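Local coordinates for lipoate-protein ligase 1 (Plasmodium falciparum, PDB 5T8U), which belongs to the lipoate-protein ligase family, pairing a ligase A/B catalytic domain with a bacterial-type C-terminal region, and is modelled with bound lipoic acid, at residues Glu333-Phe338 / Ser355-Glu360; Gly305-Asp310 / Asn315-Leu320; Asn130-Glu135 / Cys217-Lys222; Phe121-Asn126 / Lys226-Asn231. All coordinates share one frame; numbering follows the deposited sequence.

Contact 1 of 4, residues Glu333-Phe338 / Ser355-Glu360; sequences EDISIF and SWILQE
While L358 turns to I335, W356 NE1 faces away and donates to E360 OE2 at 2.8 Å. The bond is bent (131° at the hydrogen) and reaches the oxygen from above the carboxylate plane, so it ties the last residue back to the indole without being well aligned. Between them I357 to E360 make a type I turn that ends helix 347-357. Across to helix 332-341 the close approaches are between methyls. I335 CG2, anti to its own backbone N, takes L358 CD2 at 3.7 Å, the two side chains sliding past each other in opposite directions. I335 CG2 also meets I357 CG2, at 4.2 Å, so it faces both residues. I357 also reaches F339, while W356 meets F286 edge-to-face on strand 280-286. Between helix 332-341 and the end of helix 347-357 with the turn after it, the contact rests on burying methyls; the polar bond lies within the C-terminal turn and takes no part across the contact.

Contact 2 of 4, residues Gly305-Asp310 / Asn315-Leu320; sequences GNIFSD and NLIDHL
I307 on strand 302-309 projects toward helix 314-321, touching both I317 and L320. At CB the side chain divides. The CG2 branch leans on the I317 side, where I307 CG2 meets I317 CG2 at 4.3 Å. The other branch leaves beside the backbone N and runs out extended (chi2 178°), with CG1 acting as a spacer that carries CD1 to the helix. There I307 CD1 settles tightly against the base of L320, 3.4 Å from L320 CB, the two side chains crossing at about a right angle; I317 O lies a little further off. Strand and helix segments run nearly antiparallel, their axes 9.0 Å apart at closest approach: the helix lies against the outer strand 302-309 of a three-stranded antiparallel sheet and follows it after a short loop. S309 also turns to I317, but that approach is too short in the model to be trusted; its OG is bonded to K290 O on the neighbouring strand. I307 also touches L291 and L293 of that strand, and L350 and V353 back L320. All four touching residues are buried, and the sound contacts among them are between aliphatic carbons, while the serine hydroxyl finds its partner within the sheet.

Contact 3 of 4, residues Asn130-Glu135 / Cys217-Lys222; sequences NHFNIE and CIALIK
H131 and F132 both set CG anti to the carbonyl carbon (chi1 -59° and -49°), and this carries the two rings from the C-terminal part of helix 117-132 to A219 on helix 213-227. It is helix-to-helix packing in the lipoyl ligase catalytic domain, of the class II tRNA synthetase clan. The A219 methyl is what both rings meet: A219 CB lies 3.5 Å from H131 CD2 and 3.7 Å from F132 CE2, meeting the phenyl ring obliquely. A219 O sits over one face of the imidazole, offset toward its rim, while H131 CB covers part of a face of F132. H131 ND1 has a weak hydrogen bond back to T127 O, which would help fix the turn of the ring. Nearby, N130 ND2 bonds E223 OE1, a polar tie at the surface. N133 is the first residue to leave helical backbone angles, with positive phi. The extended side chain of K222 runs past the imidazole edge, its CD near the ring plane and 4.0 Å from H131 NE2.

Contact 4 of 4, residues Phe121-Asn126 / Lys226-Asn231; sequences FLIILN and KFYEQN
I123 of helix 117-132 drives its outer carbons into a corner formed by two aromatic rings, F227 and Y228. Its CG1 sits over the face of F227, 3.9 Å from the ring centroid and 27° off the normal, a CH-pi contact displaced toward the CB end of the ring. I123 CD1 pushes further in, lying 3.6 Å from F227 CD1 and 3.9 Å from Y228 CE2. The rings touch as well, F227 CD1 standing over the centre of the tyrosine face, which probably keeps the corner in shape. F227 is swung into place with CG anti to its backbone N (chi1 177°). L122 adds a second, shallower bump, its CD2 lying near the plane of the phenyl ring at the edge, 4.1 Å from F227 CE2. Y228 OH is bonded to N112 ND2, and its ring meets F224 edge-to-face. Helix 117-132 meets the end of helix 213-227 and the residue after it through aliphatic carbon against aromatic carbon, and the tyrosine hydroxyl is satisfied outside the pair.

Contacts 3 and 4 join the same two helices, 117-132 and 213-227, and the centres of the two contacts lie about 11 Å apart; they touch where L220 of one packs on I123 and I124 of the other. Contacts 1 and 2 belong to the C-terminal region, meeting where F338 reaches H319. Contact 2 is the buried one, aliphatic and set between strand and helix; the other three are partly buried, contact 1 lying farthest out, its centre about 30 Å from the chain centre. The helix pair of contacts 3 and 4 relies on aromatic rings, whereas contacts 1 and 2 use branched aliphatics. Contacts 2 and 3 lie on opposite sides of the chain's centre, about 37 Å apart between centres.

Contact 1 of 4, residues Glu333-Phe338 / Ser355-Glu360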
loop_
_atom_site.group_PDB
_atom_site.type_symbol
_atom_site.label_atom_id
_atom_site.label_comp_id
_atom_site.label_asym_id
_atom_site.label_seq_id
_atom_site.Cartn_x
_atom_site.Cartn_y
_atom_site.Cartn_z
ATOM N N GLU A 333 27.739 22.337 1.834
ATOM C CA GLU A 333 28.499 21.687 2.896
ATOM C C GLU A 333 27.565 21.076 3.935
ATOM O O GLU A 333 27.611 19.868 4.199
ATOM C CB GLU A 333 29.447 22.701 3.542
ATOM C CG GLU A 333 30.587 22.083 4.336
ATOM C CD GLU A 333 31.415 23.119 5.073
ATOM O OE1 GLU A 333 30.901 24.233 5.316
ATOM O OE2 GLU A 333 32.582 22.824 5.406
ATOM N N ASP A 334 26.697 21.900 4.528
ATOM C CA ASP A 334 25.799 21.404 5.566
ATOM C C ASP A 334 24.798 20.398 5.017
ATOM O O ASP A 334 24.408 19.467 5.729
ATOM C CB ASP A 334 25.066 22.571 6.228
ATOM C CG ASP A 334 25.991 23.454 7.036
ATOM O OD1 ASP A 334 27.202 23.482 6.732
ATOM O OD2 ASP A 334 25.511 24.110 7.984
ATOM N N ILE A 335 24.362 20.568 3.768
ATOM C CA ILE A 335 23.436 19.610 3.171
ATOM C C ILE A 335 24.129 18.269 2.962
ATOM O O ILE A 335 23.608 17.215 3.345
ATOM C CB ILE A 335 22.863 20.170 1.856
ATOM C CG1 ILE A 335 21.983 21.389 2.148
ATOM C CG2 ILE A 335 22.057 19.101 1.114
ATOM C CD1 ILE A 335 21.507 22.133 0.912
ATOM N N SER A 336 25.318 18.291 2.355
ATOM C CA SER A 336 26.084 17.061 2.175
ATOM C C SER A 336 26.297 16.354 3.508
ATOM O O SER A 336 26.078 15.143 3.628
ATOM C CB SER A 336 27.425 17.375 1.509
ATOM O OG SER A 336 28.228 16.213 1.401
ATOM N N ILE A 337 26.724 17.102 4.528
ATOM C CA ILE A 337 26.881 16.528 5.864
ATOM C C ILE A 337 25.577 15.881 6.311
ATOM O O ILE A 337 25.550 14.728 6.761
ATOM C CB ILE A 337 27.346 17.609 6.859
ATOM C CG1 ILE A 337 28.765 18.083 6.520
ATOM C CG2 ILE A 337 27.270 17.105 8.302
ATOM C CD1 ILE A 337 29.852 17.039 6.718
ATOM N N PHE A 338 24.470 16.617 6.184
ATOM C CA PHE A 338 23.183 16.100 6.635
ATOM C C PHE A 338 22.853 14.773 5.963
ATOM O O PHE A 338 22.349 13.849 6.611
ATOM C CB PHE A 338 22.080 17.123 6.366
ATOM C CG PHE A 338 20.699 16.582 6.584
ATOM C CD1 PHE A 338 19.828 16.423 5.521
ATOM C CD2 PHE A 338 20.279 16.210 7.849
ATOM C CE1 PHE A 338 18.560 15.916 5.718
ATOM C CE2 PHE A 338 19.010 15.704 8.053
ATOM C CZ PHE A 338 18.150 15.557 6.986
ATOM N N SER A 355 22.723 13.778 -4.789
ATOM C CA SER A 355 23.400 14.243 -5.992
ATOM C C SER A 355 22.492 15.132 -6.827
ATOM O O SER A 355 22.978 15.998 -7.564
ATOM C CB SER A 355 23.883 13.049 -6.813
ATOM O OG SER A 355 24.394 13.467 -8.066
ATOM N N TRP A 356 21.175 14.938 -6.729
ATOM C CA TRP A 356 20.245 15.828 -7.415
ATOM C C TRP A 356 20.094 17.156 -6.678
ATOM O O TRP A 356 20.113 18.223 -7.299
ATOM C CB TRP A 356 18.882 15.154 -7.568
ATOM C CG TRP A 356 17.822 16.105 -8.018
ATOM C CD1 TRP A 356 17.848 16.887 -9.133
ATOM C CD2 TRP A 356 16.576 16.379 -7.364
ATOM N NE1 TRP A 356 16.699 17.632 -9.218
ATOM C CE2 TRP A 356 15.900 17.340 -8.143
ATOM C CE3 TRP A 356 15.966 15.905 -6.198
ATOM C CZ2 TRP A 356 14.646 17.835 -7.794
ATOM C CZ3 TRP A 356 14.718 16.400 -5.853
ATOM C CH2 TRP A 356 14.073 17.354 -6.650
ATOM N N ILE A 357 19.940 17.107 -5.353
ATOM C CA ILE A 357 19.677 18.323 -4.588
ATOM C C ILE A 357 20.867 19.268 -4.659
ATOM O O ILE A 357 20.701 20.490 -4.754
ATOM C CB ILE A 357 19.313 17.972 -3.133
ATOM C CG1 ILE A 357 17.890 17.406 -3.083
ATOM C CG2 ILE A 357 19.447 19.201 -2.219
ATOM C CD1 ILE A 357 17.412 17.014 -1.703
ATOM N N LEU A 358 22.085 18.727 -4.614
ATOM C CA LEU A 358 23.263 19.587 -4.668
ATOM C C LEU A 358 23.400 20.324 -5.994
ATOM O O LEU A 358 24.335 21.119 -6.140
ATOM C CB LEU A 358 24.527 18.771 -4.399
ATOM C CG LEU A 358 24.607 18.069 -3.040
ATOM C CD1 LEU A 358 25.987 17.470 -2.849
ATOM C CD2 LEU A 358 24.275 19.010 -1.885
ATOM N N GLN A 359 22.511 20.086 -6.955
ATOM C CA GLN A 359 22.491 20.836 -8.203
ATOM C C GLN A 359 21.312 21.800 -8.281
ATOM O O GLN A 359 21.104 22.425 -9.326
ATOM C CB GLN A 359 22.474 19.869 -9.387
ATOM C CG GLN A 359 23.771 19.091 -9.530
ATOM C CD GLN A 359 23.609 17.801 -10.308
ATOM O OE1 GLN A 359 22.503 17.431 -10.704
ATOM N NE2 GLN A 359 24.718 17.103 -10.524
ATOM N N GLU A 360 20.545 21.935 -7.201
ATOM C CA GLU A 360 19.457 22.909 -7.115
ATOM C C GLU A 360 18.697 22.737 -5.806
ATOM O O GLU A 360 18.599 23.666 -5.006
ATOM C CB GLU A 360 18.492 22.774 -8.294
ATOM C CG GLU A 360 18.010 21.360 -8.549
ATOM C CD GLU A 360 17.219 21.250 -9.835
ATOM O OE1 GLU A 360 17.475 22.052 -10.758
ATOM O OE2 GLU A 360 16.338 20.368 -9.923
#

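Contact 2 of 4, residues Gly305-Asp310 / Asn315-Leu320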
loop_
_atom_site.group_PDB
_atom_site.type_symbol
_atom_site.label_atom_id
_atom_site.label_comp_id
_atom_site.label_asym_id
_atom_site.label_seq_id
_atom_site.Cartn_x
_atom_site.Cartn_y
_atom_site.Cartn_z
ATOM N N GLY A 305 9.366 22.876 5.146
ATOM C CA GLY A 305 9.267 22.279 3.827
ATOM C C GLY A 305 8.320 21.100 3.838
ATOM O O GLY A 305 7.688 20.786 4.850
ATOM N N ASN A 306 8.231 20.448 2.683
ATOM C CA ASN A 306 7.374 19.285 2.514
ATOM C C ASN A 306 7.749 18.599 1.210
ATOM O O ASN A 306 8.200 19.250 0.263
ATOM C CB ASN A 306 5.892 19.678 2.511
ATOM C CG ASN A 306 4.969 18.478 2.587
ATOM O OD1 ASN A 306 5.417 17.348 2.783
ATOM N ND2 ASN A 306 3.672 18.720 2.443
ATOM N N ILE A 307 7.561 17.281 1.171
ATOM C CA ILE A 307 7.927 16.466 0.019
ATOM C C ILE A 307 6.691 15.725 -0.464
ATOM O O ILE A 307 6.028 15.036 0.321
ATOM C CB ILE A 307 9.057 15.473 0.352
ATOM C CG1 ILE A 307 10.289 16.226 0.860
ATOM C CG2 ILE A 307 9.407 14.631 -0.880
ATOM C CD1 ILE A 307 11.455 15.335 1.268
ATOM N N PHE A 308 6.384 15.869 -1.749
ATOM C CA PHE A 308 5.407 15.031 -2.425
ATOM C C PHE A 308 6.145 14.104 -3.379
ATOM O O PHE A 308 7.185 14.469 -3.931
ATOM C CB PHE A 308 4.383 15.868 -3.195
ATOM C CG PHE A 308 3.651 16.866 -2.346
ATOM C CD1 PHE A 308 3.223 18.069 -2.885
ATOM C CD2 PHE A 308 3.385 16.602 -1.013
ATOM C CE1 PHE A 308 2.547 18.991 -2.108
ATOM C CE2 PHE A 308 2.709 17.520 -0.233
ATOM C CZ PHE A 308 2.290 18.716 -0.780
ATOM N N SER A 309 5.618 12.898 -3.571
ATOM C CA SER A 309 6.357 11.912 -4.346
ATOM C C SER A 309 5.425 10.821 -4.851
ATOM O O SER A 309 4.266 10.715 -4.444
ATOM C CB SER A 309 7.483 11.300 -3.511
ATOM O OG SER A 309 8.218 10.342 -4.254
ATOM N N ASP A 310 5.977 9.998 -5.744
ATOM C CA ASP A 310 5.312 8.837 -6.319
ATOM C C ASP A 310 5.976 7.537 -5.875
ATOM O O ASP A 310 5.749 6.485 -6.482
ATOM C CB ASP A 310 5.329 8.952 -7.846
ATOM C CG ASP A 310 4.229 8.157 -8.514
ATOM O OD1 ASP A 310 3.080 8.197 -8.029
ATOM O OD2 ASP A 310 4.513 7.510 -9.545
ATOM N N ASN A 315 9.874 5.184 3.852
ATOM C CA ASN A 315 10.914 5.432 4.847
ATOM C C ASN A 315 11.940 6.430 4.325
ATOM O O ASN A 315 12.244 7.435 4.981
ATOM C CB ASN A 315 11.584 4.111 5.227
ATOM C CG ASN A 315 12.847 4.304 6.044
ATOM O OD1 ASN A 315 13.942 4.438 5.495
ATOM N ND2 ASN A 315 12.703 4.305 7.364
ATOM N N LEU A 316 12.485 6.162 3.136
ATOM C CA LEU A 316 13.416 7.090 2.507
ATOM C C LEU A 316 12.854 8.504 2.496
ATOM O O LEU A 316 13.566 9.469 2.793
ATOM C CB LEU A 316 13.724 6.608 1.085
ATOM C CG LEU A 316 14.613 7.431 0.141
ATOM C CD1 LEU A 316 13.805 8.474 -0.630
ATOM C CD2 LEU A 316 15.788 8.070 0.873
ATOM N N ILE A 317 11.562 8.645 2.192
ATOM C CA ILE A 317 10.987 9.969 1.989
ATOM C C ILE A 317 10.793 10.687 3.317
ATOM O O ILE A 317 10.953 11.909 3.399
ATOM C CB ILE A 317 9.674 9.858 1.194
ATOM C CG1 ILE A 317 10.018 9.644 -0.283
ATOM C CG2 ILE A 317 8.788 11.098 1.403
ATOM C CD1 ILE A 317 8.842 9.616 -1.201
ATOM N N ASP A 318 10.431 9.956 4.373
ATOM C CA ASP A 318 10.373 10.585 5.689
ATOM C C ASP A 318 11.764 11.011 6.144
ATOM O O ASP A 318 11.945 12.122 6.667
ATOM C CB ASP A 318 9.733 9.635 6.701
ATOM C CG ASP A 318 8.247 9.449 6.465
ATOM O OD1 ASP A 318 7.589 10.416 6.025
ATOM O OD2 ASP A 318 7.735 8.339 6.721
ATOM N N HIS A 319 12.763 10.149 5.936
ATOM C CA HIS A 319 14.135 10.528 6.249
ATOM C C HIS A 319 14.561 11.767 5.472
ATOM O O HIS A 319 15.345 12.575 5.981
ATOM C CB HIS A 319 15.078 9.359 5.963
ATOM C CG HIS A 319 15.102 8.326 7.045
ATOM N ND1 HIS A 319 15.199 6.976 6.785
ATOM C CD2 HIS A 319 15.050 8.446 8.393
ATOM C CE1 HIS A 319 15.201 6.309 7.925
ATOM N NE2 HIS A 319 15.111 7.177 8.916
ATOM N N LEU A 320 14.059 11.940 4.246
ATOM C CA LEU A 320 14.279 13.201 3.545
ATOM C C LEU A 320 13.558 14.343 4.249
ATOM O O LEU A 320 14.130 15.422 4.440
ATOM C CB LEU A 320 13.815 13.097 2.090
ATOM C CG LEU A 320 14.528 12.101 1.167
ATOM C CD1 LEU A 320 14.077 12.308 -0.272
ATOM C CD2 LEU A 320 16.042 12.208 1.272
#

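Contact 3 of 4, residues Asn130-Glu135 / Cys217-Lys222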
loop_
_atom_site.group_PDB
_atom_site.type_symbol
_atom_site.label_atom_id
_atom_site.label_comp_id
_atom_site.label_asym_id
_atom_site.label_seq_id
_atom_site.Cartn_x
_atom_site.Cartn_y
_atom_site.Cartn_z
ATOM N N ASN A 130 -1.568 -22.271 -11.681
ATOM C CA ASN A 130 -2.148 -23.576 -11.382
ATOM C C ASN A 130 -3.651 -23.589 -11.618
ATOM O O ASN A 130 -4.188 -24.550 -12.184
ATOM C CB ASN A 130 -1.836 -23.969 -9.939
ATOM C CG ASN A 130 -0.360 -24.205 -9.706
ATOM O OD1 ASN A 130 0.399 -24.441 -10.645
ATOM N ND2 ASN A 130 0.057 -24.151 -8.446
ATOM N N HIS A 131 -4.352 -22.536 -11.197
ATOM C CA HIS A 131 -5.807 -22.564 -11.173
ATOM C C HIS A 131 -6.453 -21.870 -12.362
ATOM O O HIS A 131 -7.674 -21.977 -12.528
ATOM C CB HIS A 131 -6.318 -21.931 -9.875
ATOM C CG HIS A 131 -5.827 -22.620 -8.642
ATOM N ND1 HIS A 131 -4.489 -22.727 -8.333
ATOM C CD2 HIS A 131 -6.494 -23.247 -7.645
ATOM C CE1 HIS A 131 -4.352 -23.386 -7.197
ATOM N NE2 HIS A 131 -5.554 -23.713 -6.758
ATOM N N PHE A 132 -5.681 -21.162 -13.191
ATOM C CA PHE A 132 -6.262 -20.480 -14.340
ATOM C C PHE A 132 -5.356 -20.518 -15.567
ATOM O O PHE A 132 -5.688 -19.891 -16.581
ATOM C CB PHE A 132 -6.593 -19.029 -13.972
ATOM C CG PHE A 132 -7.355 -18.897 -12.684
ATOM C CD1 PHE A 132 -8.718 -19.132 -12.643
ATOM C CD2 PHE A 132 -6.704 -18.557 -11.509
ATOM C CE1 PHE A 132 -9.422 -19.019 -11.456
ATOM C CE2 PHE A 132 -7.401 -18.441 -10.321
ATOM C CZ PHE A 132 -8.762 -18.672 -10.295
ATOM N N ASN A 133 -4.236 -21.238 -15.511
ATOM C CA ASN A 133 -3.310 -21.356 -16.639
ATOM C C ASN A 133 -2.956 -19.984 -17.209
ATOM O O ASN A 133 -2.802 -19.809 -18.421
ATOM C CB ASN A 133 -3.884 -22.268 -17.724
ATOM C CG ASN A 133 -2.810 -23.065 -18.437
ATOM O OD1 ASN A 133 -2.256 -24.013 -17.881
ATOM N ND2 ASN A 133 -2.507 -22.684 -19.673
ATOM N N ILE A 134 -2.826 -19.003 -16.324
ATOM C CA ILE A 134 -2.423 -17.651 -16.690
ATOM C C ILE A 134 -0.951 -17.502 -16.332
ATOM O O ILE A 134 -0.592 -17.439 -15.151
ATOM C CB ILE A 134 -3.288 -16.594 -15.988
ATOM C CG1 ILE A 134 -4.694 -16.587 -16.593
ATOM C CG2 ILE A 134 -2.654 -15.204 -16.101
ATOM C CD1 ILE A 134 -5.696 -15.731 -15.842
ATOM N N GLU A 135 -0.098 -17.447 -17.350
ATOM C CA GLU A 135 1.338 -17.291 -17.148
ATOM C C GLU A 135 1.643 -15.814 -16.931
ATOM O O GLU A 135 1.614 -15.019 -17.876
ATOM C CB GLU A 135 2.102 -17.855 -18.342
ATOM C CG GLU A 135 2.192 -19.374 -18.339
ATOM C CD GLU A 135 2.379 -19.954 -19.727
ATOM O OE1 GLU A 135 3.134 -19.360 -20.525
ATOM O OE2 GLU A 135 1.764 -21.001 -20.024
ATOM N N CYS A 217 -10.243 -15.509 -5.413
ATOM C CA CYS A 217 -9.989 -15.484 -3.976
ATOM C C CYS A 217 -9.777 -16.890 -3.430
ATOM O O CYS A 217 -8.806 -17.149 -2.710
ATOM C CB CYS A 217 -11.144 -14.793 -3.255
ATOM S SG CYS A 217 -11.138 -12.984 -3.390
ATOM N N ILE A 218 -10.679 -17.816 -3.764
ATOM C CA ILE A 218 -10.568 -19.185 -3.262
ATOM C C ILE A 218 -9.244 -19.800 -3.696
ATOM O O ILE A 218 -8.497 -20.351 -2.877
ATOM C CB ILE A 218 -11.771 -20.027 -3.731
ATOM C CG1 ILE A 218 -13.050 -19.535 -3.046
ATOM C CG2 ILE A 218 -11.555 -21.517 -3.432
ATOM C CD1 ILE A 218 -14.326 -20.132 -3.601
ATOM N N ALA A 219 -8.927 -19.710 -4.991
ATOM C CA ALA A 219 -7.653 -20.244 -5.468
ATOM C C ALA A 219 -6.483 -19.632 -4.705
ATOM O O ALA A 219 -5.530 -20.332 -4.337
ATOM C CB ALA A 219 -7.506 -19.989 -6.967
ATOM N N LEU A 220 -6.550 -18.325 -4.444
ATOM C CA LEU A 220 -5.454 -17.637 -3.771
ATOM C C LEU A 220 -5.286 -18.131 -2.339
ATOM O O LEU A 220 -4.156 -18.321 -1.872
ATOM C CB LEU A 220 -5.706 -16.130 -3.799
ATOM C CG LEU A 220 -4.575 -15.208 -3.348
ATOM C CD1 LEU A 220 -3.308 -15.460 -4.146
ATOM C CD2 LEU A 220 -5.017 -13.763 -3.498
ATOM N N ILE A 221 -6.393 -18.334 -1.623
ATOM C CA ILE A 221 -6.314 -18.898 -0.278
ATOM C C ILE A 221 -5.716 -20.298 -0.331
ATOM O O ILE A 221 -4.879 -20.669 0.504
ATOM C CB ILE A 221 -7.704 -18.898 0.384
ATOM C CG1 ILE A 221 -8.251 -17.468 0.479
ATOM C CG2 ILE A 221 -7.634 -19.528 1.775
ATOM C CD1 ILE A 221 -9.697 -17.386 0.934
ATOM N N LYS A 222 -6.133 -21.096 -1.318
ATOM C CA LYS A 222 -5.576 -22.433 -1.488
ATOM C C LYS A 222 -4.057 -22.383 -1.608
ATOM O O LYS A 222 -3.337 -23.020 -0.832
ATOM C CB LYS A 222 -6.197 -23.104 -2.717
ATOM C CG LYS A 222 -7.555 -23.741 -2.458
ATOM C CD LYS A 222 -8.174 -24.273 -3.742
ATOM C CE LYS A 222 -9.389 -25.149 -3.462
ATOM N NZ LYS A 222 -9.950 -25.753 -4.707
#

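Contact 4 of 4, residues Phe121-Asn126 / Lys226-Asn231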
loop_
_atom_site.group_PDB
_atom_site.type_symbol
_atom_site.label_atom_id
_atom_site.label_comp_id
_atom_site.label_asym_id
_atom_site.label_seq_id
_atom_site.Cartn_x
_atom_site.Cartn_y
_atom_site.Cartn_z
ATOM N N PHE A 121 4.359 -12.652 -3.981
ATOM C CA PHE A 121 4.186 -12.668 -5.429
ATOM C C PHE A 121 4.248 -14.086 -5.983
ATOM O O PHE A 121 3.610 -14.380 -6.999
ATOM C CB PHE A 121 5.247 -11.794 -6.102
ATOM C CG PHE A 121 4.929 -10.324 -6.080
ATOM C CD1 PHE A 121 3.793 -9.842 -6.709
ATOM C CD2 PHE A 121 5.774 -9.423 -5.452
ATOM C CE1 PHE A 121 3.496 -8.492 -6.699
ATOM C CE2 PHE A 121 5.484 -8.068 -5.442
ATOM C CZ PHE A 121 4.343 -7.602 -6.066
ATOM N N LEU A 122 5.002 -14.977 -5.337
ATOM C CA LEU A 122 5.048 -16.363 -5.794
ATOM C C LEU A 122 3.742 -17.085 -5.487
ATOM O O LEU A 122 3.291 -17.922 -6.274
ATOM C CB LEU A 122 6.226 -17.097 -5.156
ATOM C CG LEU A 122 6.366 -18.575 -5.543
ATOM C CD1 LEU A 122 6.512 -18.737 -7.051
ATOM C CD2 LEU A 122 7.543 -19.216 -4.823
ATOM N N ILE A 123 3.126 -16.785 -4.342
ATOM C CA ILE A 123 1.811 -17.344 -4.046
ATOM C C ILE A 123 0.809 -16.900 -5.101
ATOM O O ILE A 123 0.023 -17.709 -5.614
ATOM C CB ILE A 123 1.362 -16.940 -2.628
ATOM C CG1 ILE A 123 2.291 -17.560 -1.581
ATOM C CG2 ILE A 123 -0.089 -17.367 -2.373
ATOM C CD1 ILE A 123 2.058 -17.056 -0.169
ATOM N N ILE A 124 0.829 -15.615 -5.456
ATOM C CA ILE A 124 -0.120 -15.113 -6.447
ATOM C C ILE A 124 0.135 -15.763 -7.805
ATOM O O ILE A 124 -0.788 -16.276 -8.452
ATOM C CB ILE A 124 -0.048 -13.576 -6.523
ATOM C CG1 ILE A 124 -0.349 -12.974 -5.145
ATOM C CG2 ILE A 124 -1.034 -13.045 -7.561
ATOM C CD1 ILE A 124 -0.193 -11.473 -5.066
ATOM N N LEU A 125 1.392 -15.764 -8.253
ATOM C CA LEU A 125 1.715 -16.361 -9.546
ATOM C C LEU A 125 1.322 -17.834 -9.588
ATOM O O LEU A 125 0.762 -18.307 -10.585
ATOM C CB LEU A 125 3.206 -16.193 -9.842
ATOM C CG LEU A 125 3.692 -14.752 -10.022
ATOM C CD1 LEU A 125 5.212 -14.699 -10.036
ATOM C CD2 LEU A 125 3.129 -14.146 -11.293
ATOM N N ASN A 126 1.612 -18.576 -8.517
ATOM C CA ASN A 126 1.191 -19.971 -8.448
ATOM C C ASN A 126 -0.325 -20.089 -8.541
ATOM O O ASN A 126 -0.844 -21.014 -9.175
ATOM C CB ASN A 126 1.697 -20.613 -7.156
ATOM C CG ASN A 126 3.196 -20.838 -7.163
ATOM O OD1 ASN A 126 3.823 -20.901 -8.222
ATOM N ND2 ASN A 126 3.780 -20.973 -5.978
ATOM N N LYS A 226 -1.349 -23.718 1.157
ATOM C CA LYS A 226 -0.442 -24.723 0.615
ATOM C C LYS A 226 0.996 -24.226 0.622
ATOM O O LYS A 226 1.922 -24.984 0.934
ATOM C CB LYS A 226 -0.873 -25.102 -0.801
ATOM C CG LYS A 226 0.137 -25.944 -1.562
ATOM C CD LYS A 226 -0.485 -26.536 -2.816
ATOM C CE LYS A 226 0.488 -26.526 -3.984
ATOM N NZ LYS A 226 -0.168 -26.962 -5.248
ATOM N N PHE A 227 1.207 -22.953 0.278
ATOM C CA PHE A 227 2.559 -22.406 0.304
ATOM C C PHE A 227 3.157 -22.508 1.699
ATOM O O PHE A 227 4.333 -22.855 1.851
ATOM C CB PHE A 227 2.562 -20.952 -0.168
ATOM C CG PHE A 227 3.917 -20.298 -0.092
ATOM C CD1 PHE A 227 4.321 -19.635 1.057
ATOM C CD2 PHE A 227 4.791 -20.355 -1.167
ATOM C CE1 PHE A 227 5.568 -19.038 1.131
ATOM C CE2 PHE A 227 6.039 -19.759 -1.098
ATOM C CZ PHE A 227 6.427 -19.100 0.053
ATOM N N TYR A 228 2.367 -22.215 2.730
ATOM C CA TYR A 228 2.873 -22.286 4.095
ATOM C C TYR A 228 2.655 -23.650 4.741
ATOM O O TYR A 228 2.818 -23.777 5.960
ATOM C CB TYR A 228 2.240 -21.188 4.950
ATOM C CG TYR A 228 2.709 -19.802 4.566
ATOM C CD1 TYR A 228 4.047 -19.444 4.681
ATOM C CD2 TYR A 228 1.818 -18.854 4.086
ATOM C CE1 TYR A 228 4.481 -18.182 4.327
ATOM C CE2 TYR A 228 2.243 -17.592 3.732
ATOM C CZ TYR A 228 3.573 -17.260 3.854
ATOM O OH TYR A 228 3.990 -15.998 3.500
ATOM N N GLU A 229 2.307 -24.673 3.957
ATOM C CA GLU A 229 2.195 -26.040 4.451
ATOM C C GLU A 229 3.262 -26.960 3.860
ATOM O O GLU A 229 3.109 -28.185 3.893
ATOM C CB GLU A 229 0.798 -26.590 4.159
ATOM C CG GLU A 229 -0.186 -26.419 5.303
ATOM C CD GLU A 229 -1.573 -26.919 4.953
ATOM O OE1 GLU A 229 -1.803 -27.246 3.770
ATOM O OE2 GLU A 229 -2.431 -26.989 5.859
ATOM N N GLN A 230 4.349 -26.394 3.328
ATOM C CA GLN A 230 5.392 -27.213 2.717
ATOM C C GLN A 230 6.068 -28.110 3.748
ATOM O O GLN A 230 6.138 -29.333 3.576
ATOM C CB GLN A 230 6.429 -26.320 2.033
ATOM C CG GLN A 230 6.034 -25.830 0.652
ATOM C CD GLN A 230 7.200 -25.209 -0.092
ATOM O OE1 GLN A 230 8.176 -25.888 -0.416
ATOM N NE2 GLN A 230 7.112 -23.912 -0.359
ATOM N N ASN A 231 6.587 -27.512 4.824
ATOM C CA ASN A 231 7.360 -28.268 5.806
ATOM C C ASN A 231 6.614 -29.512 6.275
ATOM O O ASN A 231 7.199 -30.597 6.370
ATOM C CB ASN A 231 7.698 -27.377 7.001
ATOM C CG ASN A 231 8.375 -28.141 8.123
ATOM O OD1 ASN A 231 9.289 -28.931 7.888
ATOM N ND2 ASN A 231 7.916 -27.919 9.350
#